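Local coordinates for protein pyridoxal kinase (Entamoeba histolytica, PDB 4S1H) that probably phosphorylates pyridoxal at the expense of ATP to give pyridoxal 5'-phosphate, working as a magnesium-dependent kinase of the ribokinase clan, at residues 17-31 and 218-230. Residues are numbered along the deposited sequence; the frame is centred on the assembly and turned at random.
Sequences VGNRCGMIILDSFQI and DTLTYILLSWIIK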
ATOM      1  N   VAL A  17      -3.915   8.420  -3.389  1.00 17.87           N
ATOM      2  CA  VAL A  17      -3.940   9.459  -2.335  1.00 19.20           C
ATOM      3  C   VAL A  17      -3.430   8.855  -1.040  1.00 19.71           C
ATOM      4  O   VAL A  17      -3.296   7.622  -0.936  1.00 19.18           O
ATOM      5  CB  VAL A  17      -5.349  10.075  -2.115  1.00 25.23           C
ATOM      6  CG1 VAL A  17      -5.849  10.753  -3.382  1.00 26.92           C
ATOM      7  CG2 VAL A  17      -6.346   9.039  -1.633  1.00 20.99           C
ATOM      8  N   GLY A  18      -3.144   9.731  -0.067  1.00 17.00           N
ATOM      9  CA  GLY A  18      -2.854   9.369   1.284  1.00 14.93           C
ATOM     10  C   GLY A  18      -1.821   8.279   1.452  1.00 15.39           C
ATOM     11  O   GLY A  18      -0.738   8.294   0.827  1.00 14.58           O
ATOM     12  N   ASN A  19      -2.168   7.300   2.278  1.00 15.68           N
ATOM     13  CA  ASN A  19      -1.237   6.196   2.524  1.00 15.76           C
ATOM     14  C   ASN A  19      -0.906   5.325   1.305  1.00 16.02           C
ATOM     15  O   ASN A  19       0.125   4.677   1.304  1.00 15.95           O
ATOM     16  CB  ASN A  19      -1.677   5.310   3.702  1.00 15.88           C
ATOM     17  CG  ASN A  19      -0.913   5.590   4.968  1.00 18.49           C
ATOM     18  OD1 ASN A  19       0.117   6.262   4.958  1.00 19.03           O
ATOM     19  ND2 ASN A  19      -1.399   5.065   6.064  1.00 15.03           N
ATOM     20  N   ARG A  20      -1.734   5.332   0.271  1.00 15.33           N
ATOM     21  CA  ARG A  20      -1.391   4.656  -0.971  1.00 16.67           C
ATOM     22  C   ARG A  20      -0.189   5.322  -1.659  1.00 16.98           C
ATOM     23  O   ARG A  20       0.734   4.637  -2.099  1.00 17.27           O
ATOM     24  CB  ARG A  20      -2.605   4.525  -1.866  1.00 17.40           C
ATOM     25  CG  ARG A  20      -2.435   3.670  -3.069  1.00 26.81           C
ATOM     26  CD  ARG A  20      -2.402   2.158  -2.799  1.00 20.31           C
ATOM     27  NE  ARG A  20      -1.990   1.618  -4.103  1.00 20.53           N
ATOM     28  CZ  ARG A  20      -0.819   1.067  -4.431  1.00 18.52           C
ATOM     29  NH1 ARG A  20       0.139   0.837  -3.526  1.00 19.65           N
ATOM     30  NH2 ARG A  20      -0.604   0.772  -5.698  1.00 18.95           N
ATOM     31  N   CYS A  21      -0.195   6.655  -1.750  1.00 17.29           N
ATOM     32  CA  CYS A  21       1.018   7.418  -2.137  1.00 16.98           C
ATOM     33  C   CYS A  21       2.199   7.081  -1.247  1.00 14.16           C
ATOM     34  O   CYS A  21       3.306   6.881  -1.726  1.00 15.03           O
ATOM     35  CB  CYS A  21       0.768   8.925  -2.090  1.00 17.15           C
ATOM     36  SG  CYS A  21      -0.434   9.443  -3.299  1.00 22.56           S
ATOM     37  N   GLY A  22       1.960   7.027   0.062  1.00 14.84           N
ATOM     38  CA  GLY A  22       2.991   6.734   1.021  1.00 14.63           C
ATOM     39  C   GLY A  22       3.603   5.378   0.791  1.00 17.38           C
ATOM     40  O   GLY A  22       4.821   5.239   0.813  1.00 16.30           O
ATOM     41  N   MET A  23       2.772   4.402   0.495  1.00 18.59           N
ATOM     42  CA  MET A  23       3.301   3.047   0.274  1.00 15.22           C
ATOM     43  C   MET A  23       4.209   3.031  -0.947  1.00 15.85           C
ATOM     44  O   MET A  23       5.311   2.496  -0.919  1.00 16.53           O
ATOM     45  CB  MET A  23       2.156   2.041   0.107  1.00 16.51           C
ATOM     46  CG  MET A  23       1.264   1.869   1.342  1.00 19.21           C
ATOM     47  SD  MET A  23      -0.327   0.990   1.045  1.00 24.85           S
ATOM     48  CE  MET A  23      -1.171   1.309   2.575  1.00 28.66           C
ATOM     49  N   ILE A  24       3.725   3.590  -2.053  1.00 15.29           N
ATOM     50  CA  ILE A  24       4.457   3.589  -3.294  1.00 16.30           C
ATOM     51  C   ILE A  24       5.812   4.275  -3.099  1.00 15.44           C
ATOM     52  O   ILE A  24       6.844   3.772  -3.543  1.00 16.09           O
ATOM     53  CB  ILE A  24       3.668   4.295  -4.416  1.00 21.32           C
ATOM     54  CG1 ILE A  24       2.437   3.462  -4.777  1.00 22.82           C
ATOM     55  CG2 ILE A  24       4.542   4.514  -5.657  1.00 28.32           C
ATOM     56  CD1 ILE A  24       1.380   4.254  -5.530  1.00 29.55           C
ATOM     57  N   ILE A  25       5.796   5.435  -2.444  1.00 14.07           N
ATOM     58  CA  ILE A  25       7.005   6.246  -2.330  1.00 14.54           C
ATOM     59  C   ILE A  25       8.000   5.617  -1.333  1.00 15.15           C
ATOM     60  O   ILE A  25       9.171   5.414  -1.663  1.00 15.58           O
ATOM     61  CB  ILE A  25       6.683   7.717  -2.001  1.00 17.02           C
ATOM     62  CG1 ILE A  25       5.854   8.277  -3.150  1.00 16.39           C
ATOM     63  CG2 ILE A  25       7.973   8.488  -1.778  1.00 15.48           C
ATOM     64  CD1 ILE A  25       5.071   9.537  -2.820  1.00 16.74           C
ATOM     65  N   LEU A  26       7.542   5.344  -0.124  1.00 14.81           N
ATOM     66  CA  LEU A  26       8.412   4.748   0.911  1.00 13.87           C
ATOM     67  C   LEU A  26       8.903   3.361   0.496  1.00 15.90           C
ATOM     68  O   LEU A  26      10.084   3.042   0.707  1.00 18.71           O
ATOM     69  CB  LEU A  26       7.716   4.713   2.265  1.00 15.86           C
ATOM     70  CG  LEU A  26       7.498   6.073   2.927  1.00 14.53           C
ATOM     71  CD1 LEU A  26       6.501   6.018   4.072  1.00 15.01           C
ATOM     72  CD2 LEU A  26       8.807   6.689   3.407  1.00 19.42           C
ATOM     73  N   ASP A  27       8.051   2.569  -0.134  1.00 16.35           N
ATOM     74  CA  ASP A  27       8.531   1.275  -0.700  1.00 16.78           C
ATOM     75  C   ASP A  27       9.669   1.506  -1.736  1.00 19.68           C
ATOM     76  O   ASP A  27      10.706   0.827  -1.700  1.00 18.93           O
ATOM     77  CB  ASP A  27       7.400   0.417  -1.350  1.00 16.84           C
ATOM     78  CG  ASP A  27       6.315  -0.090  -0.340  1.00 21.52           C
ATOM     79  OD1 ASP A  27       6.475  -0.000   0.907  1.00 21.02           O
ATOM     80  OD2 ASP A  27       5.241  -0.578  -0.818  1.00 21.75           O
ATOM     81  N   SER A  28       9.514   2.478  -2.636  1.00 17.99           N
ATOM     82  CA  SER A  28      10.516   2.727  -3.661  1.00 17.56           C
ATOM     83  C   SER A  28      11.853   3.239  -3.083  1.00 18.50           C
ATOM     84  O   SER A  28      12.902   3.001  -3.647  1.00 19.88           O
ATOM     85  CB  SER A  28       9.995   3.678  -4.757  1.00 23.63           C
ATOM     86  OG  SER A  28      10.768   4.864  -4.825  1.00 49.36           O
ATOM     87  N   PHE A  29      11.789   3.902  -1.931  1.00 18.57           N
ATOM     88  CA  PHE A  29      12.996   4.347  -1.212  1.00 20.62           C
ATOM     89  C   PHE A  29      13.524   3.267  -0.264  1.00 18.38           C
ATOM     90  O   PHE A  29      14.522   3.486   0.386  1.00 20.48           O
ATOM     91  CB  PHE A  29      12.727   5.647  -0.397  1.00 21.34           C
ATOM     92  CG  PHE A  29      12.875   6.942  -1.173  1.00 19.33           C
ATOM     93  CD1 PHE A  29      11.844   7.440  -1.939  1.00 16.86           C
ATOM     94  CD2 PHE A  29      14.056   7.710  -1.081  1.00 21.37           C
ATOM     95  CE1 PHE A  29      11.976   8.623  -2.637  1.00 17.76           C
ATOM     96  CE2 PHE A  29      14.195   8.908  -1.777  1.00 22.28           C
ATOM     97  CZ  PHE A  29      13.150   9.367  -2.562  1.00 25.21           C
ATOM     98  N   GLN A  30      12.820   2.131  -0.169  1.00 17.47           N
ATOM     99  CA  GLN A  30      13.171   1.021   0.693  1.00 20.43           C
ATOM    100  C   GLN A  30      13.288   1.438   2.165  1.00 17.58           C
ATOM    101  O   GLN A  30      14.176   0.991   2.891  1.00 20.42           O
ATOM    102  CB  GLN A  30      14.420   0.318   0.182  1.00 22.16           C
ATOM    103  CG  GLN A  30      14.213  -0.262  -1.221  1.00 23.27           C
ATOM    104  CD  GLN A  30      15.512  -0.637  -1.832  1.00 55.65           C
ATOM    105  OE1 GLN A  30      16.193   0.214  -2.377  1.00 33.44           O
ATOM    106  NE2 GLN A  30      15.883  -1.909  -1.730  1.00 64.27           N
ATOM    107  N   ILE A  31      12.310   2.208   2.587  1.00 15.96           N
ATOM    108  CA  ILE A  31      12.170   2.672   3.977  1.00 15.64           C
ATOM    109  C   ILE A  31      11.043   1.818   4.595  1.00 16.75           C
ATOM    110  O   ILE A  31       9.876   1.914   4.199  1.00 15.55           O
ATOM    111  CB  ILE A  31      11.889   4.182   4.044  1.00 16.08           C
ATOM    112  CG1 ILE A  31      13.069   5.008   3.449  1.00 18.32           C
ATOM    113  CG2 ILE A  31      11.611   4.564   5.490  1.00 16.11           C
ATOM    114  CD1 ILE A  31      12.768   6.475   3.207  1.00 19.31           C
ATOM    115  N   ASP A 218       0.006  14.912  -0.945  1.00 17.31           N
ATOM    116  CA  ASP A 218       0.425  13.666  -0.306  1.00 16.60           C
ATOM    117  C   ASP A 218       1.766  13.181  -0.880  1.00 14.62           C
ATOM    118  O   ASP A 218       2.663  12.772  -0.139  1.00 17.04           O
ATOM    119  CB  ASP A 218      -0.674  12.588  -0.485  1.00 20.33           C
ATOM    120  CG  ASP A 218      -2.045  13.044   0.058  1.00 32.92           C
ATOM    121  OD1 ASP A 218      -2.067  13.930   0.965  1.00 35.99           O
ATOM    122  OD2 ASP A 218      -3.096  12.526  -0.426  1.00 19.35           O
ATOM    123  N   THR A 219       1.879  13.208  -2.195  1.00 14.45           N
ATOM    124  CA  THR A 219       3.095  12.794  -2.890  1.00 15.67           C
ATOM    125  C   THR A 219       4.262  13.666  -2.438  1.00 18.42           C
ATOM    126  O   THR A 219       5.310  13.159  -2.075  1.00 15.65           O
ATOM    127  CB  THR A 219       2.871  12.845  -4.398  1.00 19.52           C
ATOM    128  OG1 THR A 219       1.838  11.912  -4.741  1.00 20.21           O
ATOM    129  CG2 THR A 219       4.136  12.557  -5.169  1.00 24.31           C
ATOM    130  N   LEU A 220       4.066  14.981  -2.393  1.00 14.58           N
ATOM    131  CA  LEU A 220       5.107  15.870  -1.858  1.00 18.24           C
ATOM    132  C   LEU A 220       5.572  15.459  -0.452  1.00 18.03           C
ATOM    133  O   LEU A 220       6.786  15.382  -0.184  1.00 18.10           O
ATOM    134  CB  LEU A 220       4.648  17.352  -1.827  1.00 15.98           C
ATOM    135  CG  LEU A 220       5.592  18.386  -1.155  1.00 21.25           C
ATOM    136  CD1 LEU A 220       6.966  18.396  -1.794  1.00 26.81           C
ATOM    137  CD2 LEU A 220       4.959  19.756  -1.183  1.00 20.47           C
ATOM    138  N   THR A 221       4.613  15.221   0.436  1.00 14.56           N
ATOM    139  CA  THR A 221       4.876  14.869   1.808  1.00 15.55           C
ATOM    140  C   THR A 221       5.802  13.642   1.874  1.00 13.94           C
ATOM    141  O   THR A 221       6.800  13.677   2.609  1.00 13.88           O
ATOM    142  CB  THR A 221       3.565  14.552   2.527  1.00 21.07           C
ATOM    143  OG1 THR A 221       2.817  15.754   2.722  1.00 21.30           O
ATOM    144  CG2 THR A 221       3.792  13.876   3.876  1.00 24.03           C
ATOM    145  N   TYR A 222       5.491  12.582   1.132  1.00 15.82           N
ATOM    146  CA  TYR A 222       6.300  11.347   1.259  1.00 13.85           C
ATOM    147  C   TYR A 222       7.649  11.410   0.550  1.00 14.23           C
ATOM    148  O   TYR A 222       8.616  10.846   1.037  1.00 14.42           O
ATOM    149  CB  TYR A 222       5.502  10.110   0.839  1.00 13.37           C
ATOM    150  CG  TYR A 222       4.390   9.865   1.823  1.00 13.46           C
ATOM    151  CD1 TYR A 222       4.657   9.343   3.103  1.00 15.15           C
ATOM    152  CD2 TYR A 222       3.088  10.172   1.506  1.00 14.43           C
ATOM    153  CE1 TYR A 222       3.626   9.149   4.030  1.00 14.94           C
ATOM    154  CE2 TYR A 222       2.061   9.983   2.427  1.00 18.61           C
ATOM    155  CZ  TYR A 222       2.344   9.484   3.675  1.00 16.40           C
ATOM    156  OH  TYR A 222       1.347   9.285   4.592  1.00 25.09           O
ATOM    157  N   ILE A 223       7.752  12.175  -0.532  1.00 16.17           N
ATOM    158  CA  ILE A 223       9.073  12.346  -1.166  1.00 14.42           C
ATOM    159  C   ILE A 223       9.965  13.199  -0.240  1.00 13.87           C
ATOM    160  O   ILE A 223      11.119  12.844   0.012  1.00 13.61           O
ATOM    161  CB  ILE A 223       9.004  12.958  -2.577  1.00 15.35           C
ATOM    162  CG1 ILE A 223       8.194  12.039  -3.521  1.00 17.83           C
ATOM    163  CG2 ILE A 223      10.418  13.115  -3.137  1.00 15.48           C
ATOM    164  CD1 ILE A 223       7.848  12.651  -4.869  1.00 20.04           C
ATOM    165  N   LEU A 224       9.421  14.317   0.229  1.00 13.68           N
ATOM    166  CA  LEU A 224      10.144  15.170   1.203  1.00 14.89           C
ATOM    167  C   LEU A 224      10.636  14.389   2.424  1.00 14.42           C
ATOM    168  O   LEU A 224      11.822  14.397   2.753  1.00 13.94           O
ATOM    169  CB  LEU A 224       9.220  16.300   1.660  1.00 15.50           C
ATOM    170  CG  LEU A 224       9.716  17.151   2.825  1.00 17.25           C
ATOM    171  CD1 LEU A 224      11.007  17.839   2.440  1.00 22.91           C
ATOM    172  CD2 LEU A 224       8.621  18.126   3.204  1.00 22.20           C
ATOM    173  N   LEU A 225       9.730  13.621   3.044  1.00 14.74           N
ATOM    174  CA  LEU A 225      10.092  12.795   4.213  1.00 15.34           C
ATOM    175  C   LEU A 225      11.153  11.770   3.894  1.00 15.40           C
ATOM    176  O   LEU A 225      12.076  11.581   4.678  1.00 16.81           O
ATOM    177  CB  LEU A 225       8.870  12.049   4.743  1.00 17.73           C
ATOM    178  CG  LEU A 225       9.137  11.196   5.978  1.00 22.20           C
ATOM    179  CD1 LEU A 225       9.309  12.075   7.208  1.00 25.75           C
ATOM    180  CD2 LEU A 225       8.027  10.175   6.140  1.00 33.16           C
ATOM    181  N   SER A 226      11.033  11.090   2.742  1.00 13.30           N
ATOM    182  CA  SER A 226      12.036  10.092   2.354  1.00 14.94           C
ATOM    183  C   SER A 226      13.434  10.736   2.311  1.00 14.14           C
ATOM    184  O   SER A 226      14.377  10.177   2.826  1.00 14.78           O
ATOM    185  CB  SER A 226      11.704   9.443   1.021  1.00 15.51           C
ATOM    186  OG  SER A 226      10.466   8.763   1.125  1.00 17.67           O
ATOM    187  N   TRP A 227      13.563  11.931   1.718  1.00 14.26           N
ATOM    188  CA  TRP A 227      14.873  12.575   1.647  1.00 15.37           C
ATOM    189  C   TRP A 227      15.368  13.062   3.023  1.00 15.96           C
ATOM    190  O   TRP A 227      16.534  12.927   3.322  1.00 18.30           O
ATOM    191  CB  TRP A 227      14.875  13.733   0.657  1.00 15.97           C
ATOM    192  CG  TRP A 227      14.872  13.315  -0.764  1.00 15.30           C
ATOM    193  CD1 TRP A 227      14.003  13.716  -1.709  1.00 14.93           C
ATOM    194  CD2 TRP A 227      15.798  12.415  -1.413  1.00 15.72           C
ATOM    195  NE1 TRP A 227      14.317  13.132  -2.915  1.00 15.40           N
ATOM    196  CE2 TRP A 227      15.406  12.318  -2.753  1.00 16.49           C
ATOM    197  CE3 TRP A 227      16.927  11.687  -0.987  1.00 17.73           C
ATOM    198  CZ2 TRP A 227      16.070  11.502  -3.682  1.00 17.72           C
ATOM    199  CZ3 TRP A 227      17.581  10.855  -1.907  1.00 21.25           C
ATOM    200  CH2 TRP A 227      17.157  10.777  -3.241  1.00 21.55           C
ATOM    201  N   ILE A 228      14.460  13.530   3.864  1.00 15.21           N
ATOM    202  CA  ILE A 228      14.819  13.813   5.254  1.00 16.49           C
ATOM    203  C   ILE A 228      15.362  12.569   5.957  1.00 16.74           C
ATOM    204  O   ILE A 228      16.394  12.620   6.632  1.00 18.18           O
ATOM    205  CB  ILE A 228      13.637  14.384   6.029  1.00 17.47           C
ATOM    206  CG1 ILE A 228      13.281  15.795   5.527  1.00 17.48           C
ATOM    207  CG2 ILE A 228      13.949  14.441   7.514  1.00 17.14           C
ATOM    208  CD1 ILE A 228      11.947  16.294   5.991  1.00 17.72           C
ATOM    209  N   ILE A 229      14.653  11.471   5.785  1.00 15.59           N
ATOM    210  CA  ILE A 229      15.106  10.202   6.333  1.00 15.45           C
ATOM    211  C   ILE A 229      16.500   9.822   5.844  1.00 17.57           C
ATOM    212  O   ILE A 229      17.336   9.320   6.632  1.00 22.88           O
ATOM    213  CB  ILE A 229      14.063   9.061   6.095  1.00 16.05           C
ATOM    214  CG1 ILE A 229      12.831   9.323   6.954  1.00 17.60           C
ATOM    215  CG2 ILE A 229      14.659   7.687   6.401  1.00 17.73           C
ATOM    216  CD1 ILE A 229      11.619   8.466   6.642  1.00 17.72           C
ATOM    217  N   LYS A 230      16.754  10.006   4.552  1.00 16.37           N
ATOM    218  CA  LYS A 230      18.067   9.707   3.961  1.00 19.40           C
ATOM    219  C   LYS A 230      19.186  10.693   4.384  1.00 22.04           C
ATOM    220  O   LYS A 230      20.341  10.510   3.984  1.00 26.10           O
ATOM    221  CB  LYS A 230      17.964   9.624   2.431  1.00 20.15           C
ATOM    222  CG  LYS A 230      17.051   8.514   1.880  1.00 20.40           C
ATOM    223  CD  LYS A 230      17.573   7.130   2.152  1.00 26.53           C
ATOM    224  CE  LYS A 230      16.547   6.092   1.720  1.00 29.40           C
ATOM    225  NZ  LYS A 230      17.033   4.722   2.037  1.00 40.75           N
TER
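Two CH-pi contacts join 17-31 to 218-230. G22 CA lies over the face of the Y222 ring, 3.4 Å from its centroid; having no side chain, G22 lets the ring lie flat on the backbone. Further along, S226 CB stands 3.4 Å from the centroid of the F29 ring, almost on its normal. The F29 ring then drives its CE2–CZ edge into the face of W227, a T-shaped pair with planes at 88°; R240 adds a cation-pi contact to the indole.

Two side chains pack as knobs into holes: I25 among T219, Y222, I223 and S226, and Y222 among C21, G22, I25 and L26. With CG1 beside its own backbone N (chi1 -62°), I25 brings CD1 to 3.7 Å from Y222 CB. I31 and I229 reach toward each other, and I31 CD1 lies 3.9 Å from the branch methyl I229 CG2. Helices 18-28 and 218-229 run roughly parallel, crossing at -34° with axes 8.7 Å apart, beside strands 5-9 and 78-81 of the central sheet in the ribokinase-like alpha/beta fold.

Among polar contacts, G18 N gives D218 OD2 a nearly straight 2.8 Å hydrogen bond, arriving from above the carboxylate plane. This bond ties G18, near S10 of the pyridoxal phosphate site, to an aspartate whose side chain is about 6 Å from the bound ADP and magnesium ion. Buried Y222 OH and N19 OD1 both hydrogen-bond T7 OG1. S226 OG turns back to Y222 O, whose opposite face receives S226 N. At the far end, K230 NZ makes a weak bond to F29 O.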